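Local coordinates for glutathione S-transferase (Sphingomonas paucimobilis, PDB 1F2E), which binds glutathione and, as in other glutathione S-transferases, probably transfers it to electrophilic substrates, at residues S99-E104 / I156-M161; H132-D137 / A173-L178. All blocks are in the same frame, centred on the assembly; numbering follows the deposited sequence.

Contact 1 (S99-E104 / I156-M161); sequences SFLGSE and IYLYVM. With GSH (glutathione), chain F.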
ATOM      1  N   SER A  99       4.811  -1.271   0.363  1.00 14.46           N
ATOM      2  CA  SER A  99       3.829  -0.291  -0.067  1.00 16.61           C
ATOM      3  C   SER A  99       3.858  -0.069  -1.580  1.00 16.96           C
ATOM      4  O   SER A  99       2.807   0.050  -2.219  1.00 16.31           O
ATOM      5  CB  SER A  99       4.072   1.031   0.657  1.00 18.01           C
ATOM      6  OG  SER A  99       3.292   2.052   0.080  1.00 25.39           O
ATOM      7  N   PHE A 100       5.055  -0.015  -2.152  1.00 17.00           N
ATOM      8  CA  PHE A 100       5.181   0.190  -3.590  1.00 18.33           C
ATOM      9  C   PHE A 100       4.606  -1.011  -4.332  1.00 18.36           C
ATOM     10  O   PHE A 100       3.849  -0.865  -5.291  1.00 18.67           O
ATOM     11  CB  PHE A 100       6.647   0.366  -3.984  1.00 17.89           C
ATOM     12  CG  PHE A 100       6.873   0.363  -5.468  1.00 17.90           C
ATOM     13  CD1 PHE A 100       6.657   1.515  -6.222  1.00 19.06           C
ATOM     14  CD2 PHE A 100       7.267  -0.800  -6.119  1.00 18.17           C
ATOM     15  CE1 PHE A 100       6.830   1.509  -7.608  1.00 19.54           C
ATOM     16  CE2 PHE A 100       7.443  -0.823  -7.508  1.00 19.27           C
ATOM     17  CZ  PHE A 100       7.225   0.334  -8.252  1.00 18.65           C
ATOM     18  N   LEU A 101       4.986  -2.198  -3.867  1.00 17.76           N
ATOM     19  CA  LEU A 101       4.553  -3.462  -4.442  1.00 18.01           C
ATOM     20  C   LEU A 101       3.028  -3.601  -4.392  1.00 18.79           C
ATOM     21  O   LEU A 101       2.399  -4.027  -5.363  1.00 17.07           O
ATOM     22  CB  LEU A 101       5.220  -4.612  -3.672  1.00 18.78           C
ATOM     23  CG  LEU A 101       6.343  -5.471  -4.281  1.00 20.71           C
ATOM     24  CD1 LEU A 101       7.109  -4.734  -5.354  1.00 20.93           C
ATOM     25  CD2 LEU A 101       7.269  -5.919  -3.164  1.00 19.84           C
ATOM     26  N   GLY A 102       2.432  -3.234  -3.260  1.00 18.48           N
ATOM     27  CA  GLY A 102       0.989  -3.347  -3.136  1.00 17.81           C
ATOM     28  C   GLY A 102       0.179  -2.254  -3.819  1.00 18.19           C
ATOM     29  O   GLY A 102      -0.878  -2.530  -4.391  1.00 16.71           O
ATOM     30  N   SER A 103       0.671  -1.019  -3.776  1.00 15.93           N
ATOM     31  CA  SER A 103      -0.045   0.107  -4.370  1.00 18.64           C
ATOM     32  C   SER A 103       0.245   0.408  -5.835  1.00 19.16           C
ATOM     33  O   SER A 103      -0.635   0.897  -6.544  1.00 19.47           O
ATOM     34  CB  SER A 103       0.213   1.370  -3.550  1.00 19.65           C
ATOM     35  OG  SER A 103      -0.274   1.195  -2.230  1.00 27.83           O
ATOM     36  N   GLU A 104       1.464   0.130  -6.290  1.00 18.19           N
ATOM     37  CA  GLU A 104       1.824   0.404  -7.683  1.00 18.11           C
ATOM     38  C   GLU A 104       1.918  -0.845  -8.567  1.00 17.77           C
ATOM     39  O   GLU A 104       1.142  -1.020  -9.513  1.00 16.14           O
ATOM     40  CB  GLU A 104       3.160   1.154  -7.739  1.00 16.84           C
ATOM     41  CG  GLU A 104       3.231   2.385  -6.836  1.00 19.23           C
ATOM     42  CD  GLU A 104       2.316   3.518  -7.284  1.00 19.18           C
ATOM     43  OE1 GLU A 104       2.234   4.533  -6.565  1.00 19.87           O
ATOM     44  OE2 GLU A 104       1.686   3.401  -8.354  1.00 20.52           O
ATOM     45  N   ILE A 156       9.439 -12.188  -1.104  1.00 12.17           N
ATOM     46  CA  ILE A 156       8.370 -13.156  -1.316  1.00 11.60           C
ATOM     47  C   ILE A 156       7.220 -12.473  -2.055  1.00 12.32           C
ATOM     48  O   ILE A 156       6.671 -13.016  -3.014  1.00 13.42           O
ATOM     49  CB  ILE A 156       7.840 -13.705   0.023  1.00 11.80           C
ATOM     50  CG1 ILE A 156       8.982 -14.370   0.797  1.00 11.34           C
ATOM     51  CG2 ILE A 156       6.707 -14.685  -0.230  1.00 10.09           C
ATOM     52  CD1 ILE A 156       8.578 -14.933   2.145  1.00 11.85           C
ATOM     53  N   TYR A 157       6.872 -11.274  -1.597  1.00 13.91           N
ATOM     54  CA  TYR A 157       5.799 -10.475  -2.187  1.00 12.27           C
ATOM     55  C   TYR A 157       6.104 -10.189  -3.671  1.00 13.10           C
ATOM     56  O   TYR A 157       5.253 -10.408  -4.549  1.00 12.50           O
ATOM     57  CB  TYR A 157       5.668  -9.175  -1.389  1.00 13.45           C
ATOM     58  CG  TYR A 157       4.379  -8.388  -1.553  1.00 12.86           C
ATOM     59  CD1 TYR A 157       3.225  -8.971  -2.072  1.00 11.55           C
ATOM     60  CD2 TYR A 157       4.314  -7.061  -1.131  1.00 14.56           C
ATOM     61  CE1 TYR A 157       2.032  -8.250  -2.165  1.00 13.95           C
ATOM     62  CE2 TYR A 157       3.140  -6.329  -1.218  1.00 13.51           C
ATOM     63  CZ  TYR A 157       2.006  -6.917  -1.734  1.00 15.16           C
ATOM     64  OH  TYR A 157       0.862  -6.162  -1.824  1.00 15.21           O
ATOM     65  N   LEU A 158       7.317  -9.728  -3.961  1.00 11.07           N
ATOM     66  CA  LEU A 158       7.686  -9.440  -5.355  1.00 14.14           C
ATOM     67  C   LEU A 158       7.736 -10.715  -6.204  1.00 13.43           C
ATOM     68  O   LEU A 158       7.242 -10.748  -7.332  1.00 15.92           O
ATOM     69  CB  LEU A 158       9.048  -8.726  -5.422  1.00 11.79           C
ATOM     70  CG  LEU A 158       9.663  -8.473  -6.807  1.00 14.39           C
ATOM     71  CD1 LEU A 158       8.674  -7.698  -7.716  1.00 10.09           C
ATOM     72  CD2 LEU A 158      10.973  -7.693  -6.633  1.00 10.66           C
ATOM     73  N   TYR A 159       8.344 -11.760  -5.656  1.00 14.91           N
ATOM     74  CA  TYR A 159       8.464 -13.032  -6.357  1.00 14.04           C
ATOM     75  C   TYR A 159       7.103 -13.506  -6.862  1.00 14.14           C
ATOM     76  O   TYR A 159       6.960 -13.891  -8.014  1.00 12.65           O
ATOM     77  CB  TYR A 159       9.050 -14.085  -5.423  1.00 14.30           C
ATOM     78  CG  TYR A 159       8.932 -15.475  -5.968  1.00 13.34           C
ATOM     79  CD1 TYR A 159       9.798 -15.932  -6.955  1.00 12.87           C
ATOM     80  CD2 TYR A 159       7.931 -16.328  -5.522  1.00 13.61           C
ATOM     81  CE1 TYR A 159       9.667 -17.210  -7.487  1.00 11.87           C
ATOM     82  CE2 TYR A 159       7.792 -17.608  -6.046  1.00 15.15           C
ATOM     83  CZ  TYR A 159       8.663 -18.040  -7.027  1.00 12.54           C
ATOM     84  OH  TYR A 159       8.509 -19.298  -7.558  1.00 16.09           O
ATOM     85  N   VAL A 160       6.104 -13.484  -5.987  1.00 13.86           N
ATOM     86  CA  VAL A 160       4.762 -13.904  -6.375  1.00 15.38           C
ATOM     87  C   VAL A 160       4.229 -13.097  -7.569  1.00 16.14           C
ATOM     88  O   VAL A 160       3.636 -13.651  -8.494  1.00 15.55           O
ATOM     89  CB  VAL A 160       3.787 -13.754  -5.196  1.00 14.79           C
ATOM     90  CG1 VAL A 160       2.353 -13.965  -5.671  1.00 15.85           C
ATOM     91  CG2 VAL A 160       4.139 -14.763  -4.113  1.00 13.78           C
ATOM     92  N   MET A 161       4.454 -11.788  -7.546  1.00 15.92           N
ATOM     93  CA  MET A 161       3.983 -10.918  -8.613  1.00 15.69           C
ATOM     94  C   MET A 161       4.751 -11.150  -9.904  1.00 15.44           C
ATOM     95  O   MET A 161       4.219 -10.961 -10.994  1.00 14.75           O
ATOM     96  CB  MET A 161       4.093  -9.454  -8.178  1.00 14.31           C
ATOM     97  CG  MET A 161       3.168  -9.102  -7.009  1.00 17.46           C
ATOM     98  SD  MET A 161       3.079  -7.323  -6.642  1.00 20.48           S
ATOM     99  CE  MET A 161       2.365  -7.363  -5.057  1.00 20.43           C
TER
HETATM  100  N1  GSH F 210       1.912   4.746  -3.715  1.00 27.35           N
HETATM  101  CA1 GSH F 210       2.530   6.063  -3.540  1.00 29.31           C
HETATM  102  C1  GSH F 210       2.393   6.580  -2.068  1.00 29.81           C
HETATM  103  O11 GSH F 210       2.915   7.704  -1.787  1.00 29.73           O
HETATM  104  O12 GSH F 210       1.777   5.862  -1.225  1.00 29.45           O
HETATM  105  CB1 GSH F 210       1.818   6.996  -4.550  1.00 29.28           C
HETATM  106  CG1 GSH F 210       2.377   8.412  -4.766  1.00 32.00           C
HETATM  107  CD1 GSH F 210       1.566   9.189  -5.801  1.00 35.21           C
HETATM  108  OE1 GSH F 210       0.687   8.646  -6.481  1.00 33.05           O
HETATM  109  N2  GSH F 210       1.883  10.481  -5.919  1.00 36.07           N
HETATM  110  CA2 GSH F 210       1.241  11.400  -6.854  1.00 38.28           C
HETATM  111  C2  GSH F 210       2.278  11.987  -7.777  1.00 38.17           C
HETATM  112  O2  GSH F 210       3.280  12.529  -7.304  1.00 34.52           O
HETATM  113  CB2 GSH F 210       0.561  12.554  -6.116  1.00 38.53           C
HETATM  114  SG2 GSH F 210      -0.702  12.098  -4.925  1.00 41.64           S
HETATM  115  N3  GSH F 210       2.050  11.881  -9.087  1.00 40.11           N
HETATM  116  CA3 GSH F 210       3.001  12.411 -10.069  1.00 43.03           C
HETATM  117  C3  GSH F 210       2.306  13.154 -11.170  1.00 45.29           C
HETATM  118  O31 GSH F 210       3.029  13.556 -12.129  1.00 46.69           O
HETATM  119  O32 GSH F 210       1.054  13.336 -11.073  1.00 45.67           O
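Leu101 of helix 89-113 lies against the ring of Tyr157 on helix 153-161. Their side chains run in opposite directions and slide past each other. Leu101 CB meets the ring obliquely, 3.6 Å from Tyr157 CD2 and equally near CE2. The CD2 methyl of Leu101 continues along the ring to its root and then reaches Leu158, where it lies 4.0 Å from CB. Leu101 and Leu158 cross at about a right angle. The chi1 of Leu101, -108°, is far from a staggered value, so this side chain may be strained. With CG anti to the backbone N (chi1 -162°), the Tyr157 ring reaches across to helix 89-113. Tyr157 OH ends 3.1 Å from Gly102 CA. This close approach is possible because Gly102 has no side chain. Met161 extends its chain beyond CG, and its CE methyl comes to 3.4 Å from Leu101 O. The two helices belong to the all-helical C-terminal domain of the glutathione S-transferase fold. The axes of segments 99-104 and 156-161 run in roughly the same direction, 33° apart, with a closest approach of 10.3 Å. No hydrogen bond joins the two segments, and all the touching residues are buried. Tyr157 also lines the glutathione pocket, where its side chain is about 4 Å from one bound glutathione and about 5 Å from the side chain of Cys10. Glu104 faces the dimer interface. Its OE1 accepts a hydrogen bond of 2.9 Å from N1 of the other glutathione, also hydrogen-bonded to Val52, Glu65 and Asn66 of the second subunit. Glu104 OE2 forms a salt bridge with Lys107 NZ of that subunit.

Contact 2 (H132-D137 / A173-L178); sequences HLAALD and AAYPAL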
ATOM      1  N   HIS A 132       7.147  -1.090 -15.060  1.00 17.66           N
ATOM      2  CA  HIS A 132       7.581  -1.407 -13.707  1.00 16.88           C
ATOM      3  C   HIS A 132       8.616  -2.528 -13.792  1.00 18.08           C
ATOM      4  O   HIS A 132       9.645  -2.497 -13.097  1.00 17.91           O
ATOM      5  CB  HIS A 132       6.403  -1.871 -12.852  1.00 19.31           C
ATOM      6  CG  HIS A 132       5.509  -0.765 -12.390  1.00 21.57           C
ATOM      7  ND1 HIS A 132       5.951   0.265 -11.588  1.00 22.96           N
ATOM      8  CD2 HIS A 132       4.185  -0.552 -12.581  1.00 22.14           C
ATOM      9  CE1 HIS A 132       4.938   1.062 -11.301  1.00 25.25           C
ATOM     10  NE2 HIS A 132       3.854   0.587 -11.889  1.00 22.82           N
ATOM     11  N   LEU A 133       8.350  -3.512 -14.649  1.00 14.61           N
ATOM     12  CA  LEU A 133       9.275  -4.628 -14.795  1.00 15.99           C
ATOM     13  C   LEU A 133      10.663  -4.129 -15.199  1.00 16.57           C
ATOM     14  O   LEU A 133      11.663  -4.554 -14.632  1.00 18.13           O
ATOM     15  CB  LEU A 133       8.744  -5.650 -15.815  1.00 14.52           C
ATOM     16  CG  LEU A 133       7.578  -6.516 -15.320  1.00 15.37           C
ATOM     17  CD1 LEU A 133       7.017  -7.343 -16.468  1.00 16.22           C
ATOM     18  CD2 LEU A 133       8.048  -7.422 -14.182  1.00 13.46           C
ATOM     19  N   ALA A 134      10.726  -3.213 -16.162  1.00 16.83           N
ATOM     20  CA  ALA A 134      12.021  -2.679 -16.594  1.00 17.33           C
ATOM     21  C   ALA A 134      12.756  -1.999 -15.431  1.00 17.00           C
ATOM     22  O   ALA A 134      13.953  -2.224 -15.232  1.00 18.44           O
ATOM     23  CB  ALA A 134      11.831  -1.689 -17.751  1.00 11.18           C
ATOM     24  N   ALA A 135      12.041  -1.175 -14.665  1.00 17.45           N
ATOM     25  CA  ALA A 135      12.648  -0.471 -13.530  1.00 18.00           C
ATOM     26  C   ALA A 135      13.107  -1.463 -12.473  1.00 17.94           C
ATOM     27  O   ALA A 135      14.208  -1.344 -11.936  1.00 18.81           O
ATOM     28  CB  ALA A 135      11.655   0.519 -12.916  1.00 18.15           C
ATOM     29  N   LEU A 136      12.261  -2.443 -12.176  1.00 18.07           N
ATOM     30  CA  LEU A 136      12.605  -3.459 -11.188  1.00 18.05           C
ATOM     31  C   LEU A 136      13.831  -4.266 -11.621  1.00 17.75           C
ATOM     32  O   LEU A 136      14.689  -4.586 -10.798  1.00 18.54           O
ATOM     33  CB  LEU A 136      11.418  -4.406 -10.964  1.00 16.99           C
ATOM     34  CG  LEU A 136      10.207  -3.783 -10.252  1.00 19.27           C
ATOM     35  CD1 LEU A 136       9.003  -4.699 -10.366  1.00 13.75           C
ATOM     36  CD2 LEU A 136      10.553  -3.526  -8.775  1.00 17.23           C
ATOM     37  N   ASP A 137      13.912  -4.588 -12.909  1.00 16.92           N
ATOM     38  CA  ASP A 137      15.032  -5.375 -13.423  1.00 19.43           C
ATOM     39  C   ASP A 137      16.356  -4.634 -13.236  1.00 20.34           C
ATOM     40  O   ASP A 137      17.342  -5.203 -12.759  1.00 18.98           O
ATOM     41  CB  ASP A 137      14.803  -5.711 -14.905  1.00 17.42           C
ATOM     42  CG  ASP A 137      15.908  -6.578 -15.490  1.00 18.51           C
ATOM     43  OD1 ASP A 137      16.717  -6.048 -16.281  1.00 22.32           O
ATOM     44  OD2 ASP A 137      15.977  -7.788 -15.163  1.00 19.50           O
ATOM     45  N   ALA A 173      11.565 -13.147 -20.455  1.00 17.94           N
ATOM     46  CA  ALA A 173      12.932 -13.318 -20.958  1.00 17.42           C
ATOM     47  C   ALA A 173      13.537 -11.945 -21.209  1.00 17.79           C
ATOM     48  O   ALA A 173      14.754 -11.794 -21.366  1.00 18.75           O
ATOM     49  CB  ALA A 173      12.932 -14.127 -22.243  1.00 18.09           C
ATOM     50  N   ALA A 174      12.676 -10.940 -21.245  1.00 16.82           N
ATOM     51  CA  ALA A 174      13.122  -9.576 -21.453  1.00 16.58           C
ATOM     52  C   ALA A 174      13.789  -9.012 -20.195  1.00 15.62           C
ATOM     53  O   ALA A 174      14.558  -8.069 -20.280  1.00 17.49           O
ATOM     54  CB  ALA A 174      11.936  -8.696 -21.867  1.00 16.00           C
ATOM     55  N   TYR A 175      13.510  -9.587 -19.030  1.00 16.67           N
ATOM     56  CA  TYR A 175      14.111  -9.087 -17.784  1.00 15.54           C
ATOM     57  C   TYR A 175      14.993 -10.151 -17.123  1.00 16.01           C
ATOM     58  O   TYR A 175      14.578 -10.826 -16.182  1.00 15.55           O
ATOM     59  CB  TYR A 175      13.000  -8.626 -16.838  1.00 14.25           C
ATOM     60  CG  TYR A 175      11.937  -7.840 -17.573  1.00 13.68           C
ATOM     61  CD1 TYR A 175      10.757  -8.451 -17.995  1.00 13.75           C
ATOM     62  CD2 TYR A 175      12.159  -6.517 -17.945  1.00 11.44           C
ATOM     63  CE1 TYR A 175       9.821  -7.766 -18.780  1.00 13.20           C
ATOM     64  CE2 TYR A 175      11.235  -5.819 -18.727  1.00 13.67           C
ATOM     65  CZ  TYR A 175      10.067  -6.452 -19.144  1.00 15.97           C
ATOM     66  OH  TYR A 175       9.154  -5.768 -19.919  1.00 12.92           O
ATOM     67  N   PRO A 176      16.235 -10.301 -17.614  1.00 17.67           N
ATOM     68  CA  PRO A 176      17.229 -11.267 -17.128  1.00 16.89           C
ATOM     69  C   PRO A 176      17.509 -11.235 -15.626  1.00 15.96           C
ATOM     70  O   PRO A 176      17.583 -12.289 -14.993  1.00 18.12           O
ATOM     71  CB  PRO A 176      18.473 -10.930 -17.952  1.00 17.02           C
ATOM     72  CG  PRO A 176      17.916 -10.351 -19.204  1.00 19.34           C
ATOM     73  CD  PRO A 176      16.816  -9.463 -18.681  1.00 18.17           C
ATOM     74  N   ALA A 177      17.672 -10.044 -15.056  1.00 14.74           N
ATOM     75  CA  ALA A 177      17.947  -9.937 -13.623  1.00 17.50           C
ATOM     76  C   ALA A 177      16.754 -10.445 -12.809  1.00 16.68           C
ATOM     77  O   ALA A 177      16.927 -11.129 -11.798  1.00 18.02           O
ATOM     78  CB  ALA A 177      18.263  -8.493 -13.244  1.00 17.52           C
ATOM     79  N   LEU A 178      15.544 -10.115 -13.247  1.00 14.77           N
ATOM     80  CA  LEU A 178      14.354 -10.589 -12.543  1.00 14.75           C
ATOM     81  C   LEU A 178      14.266 -12.113 -12.676  1.00 13.09           C
ATOM     82  O   LEU A 178      13.969 -12.813 -11.709  1.00 13.54           O
ATOM     83  CB  LEU A 178      13.097  -9.922 -13.108  1.00 12.18           C
ATOM     84  CG  LEU A 178      13.084  -8.394 -12.965  1.00 14.14           C
ATOM     85  CD1 LEU A 178      11.742  -7.860 -13.417  1.00 11.56           C
ATOM     86  CD2 LEU A 178      13.343  -7.998 -11.506  1.00 12.63           C
TER
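Leu133 CB sits over the Tyr175 ring, 3.7 Å from its centroid and 13° off the normal, a CH-pi contact. The two side chains cross at about a right angle. Leu133 CD1 lies 3.7 Å from Tyr175 CE1. The other methyl, CD2, turns to Leu178 and meets its CD1 at 3.8 Å. Leu178 CD2 then packs on Leu136 CB. The opposite face of the Tyr175 ring takes the CB of Ala174, offset toward the rim. An alanine in place of Tyr175 would take away the ring that Leu133 CB covers, and a gap would be likely to open between helix 119-141 and residues 173-174. Farther out lies the start of helix 176-185, with Tyr175 at its N-cap position. This helix and helix 119-141 are both parts of the helical C-terminal domain. Asp137 reaches from helix 119-141 to the first turn of helix 176-185. Its CG stands anti to the backbone N (chi1 -178°), and the carboxylate is carried across to the helix start. OD2 receives Leu178 N at 3.0 Å, nearly along its C-O axis, with an N-H...O angle of 150°. A second, weak bond to OD2 of Asp137 comes from Ala177 N at 2.8 Å and is much more bent. OD2 thus meets two backbone N-H groups of the helix start, where the helix dipole would be expected to favour the negative charge. Ala177 CB comes tightly against Asp137 OD2, at 3.1 Å. Pro176 touches the same carboxylate through CD.

Both contacts belong to the helical C-terminal domain, but they join different helices. Contact 1 is core. It lies near the centre of the chain, is apolar between its segments, and borders the glutathione pocket and the second subunit. Contact 2 is partly buried, lies farther out and away from the annotated sites, and adds a carboxylate at a helix start to its apolar packing. The two meet through helix 119-141, which packs on both helices of contact 1. Phe100 CZ is 3.6 Å from His132 ND1, and Leu158 CD1 is 4.0 Å from Leu136 CD1. Along the chain their segments alternate, 99-104, 132-137, 156-161 and then 173-178.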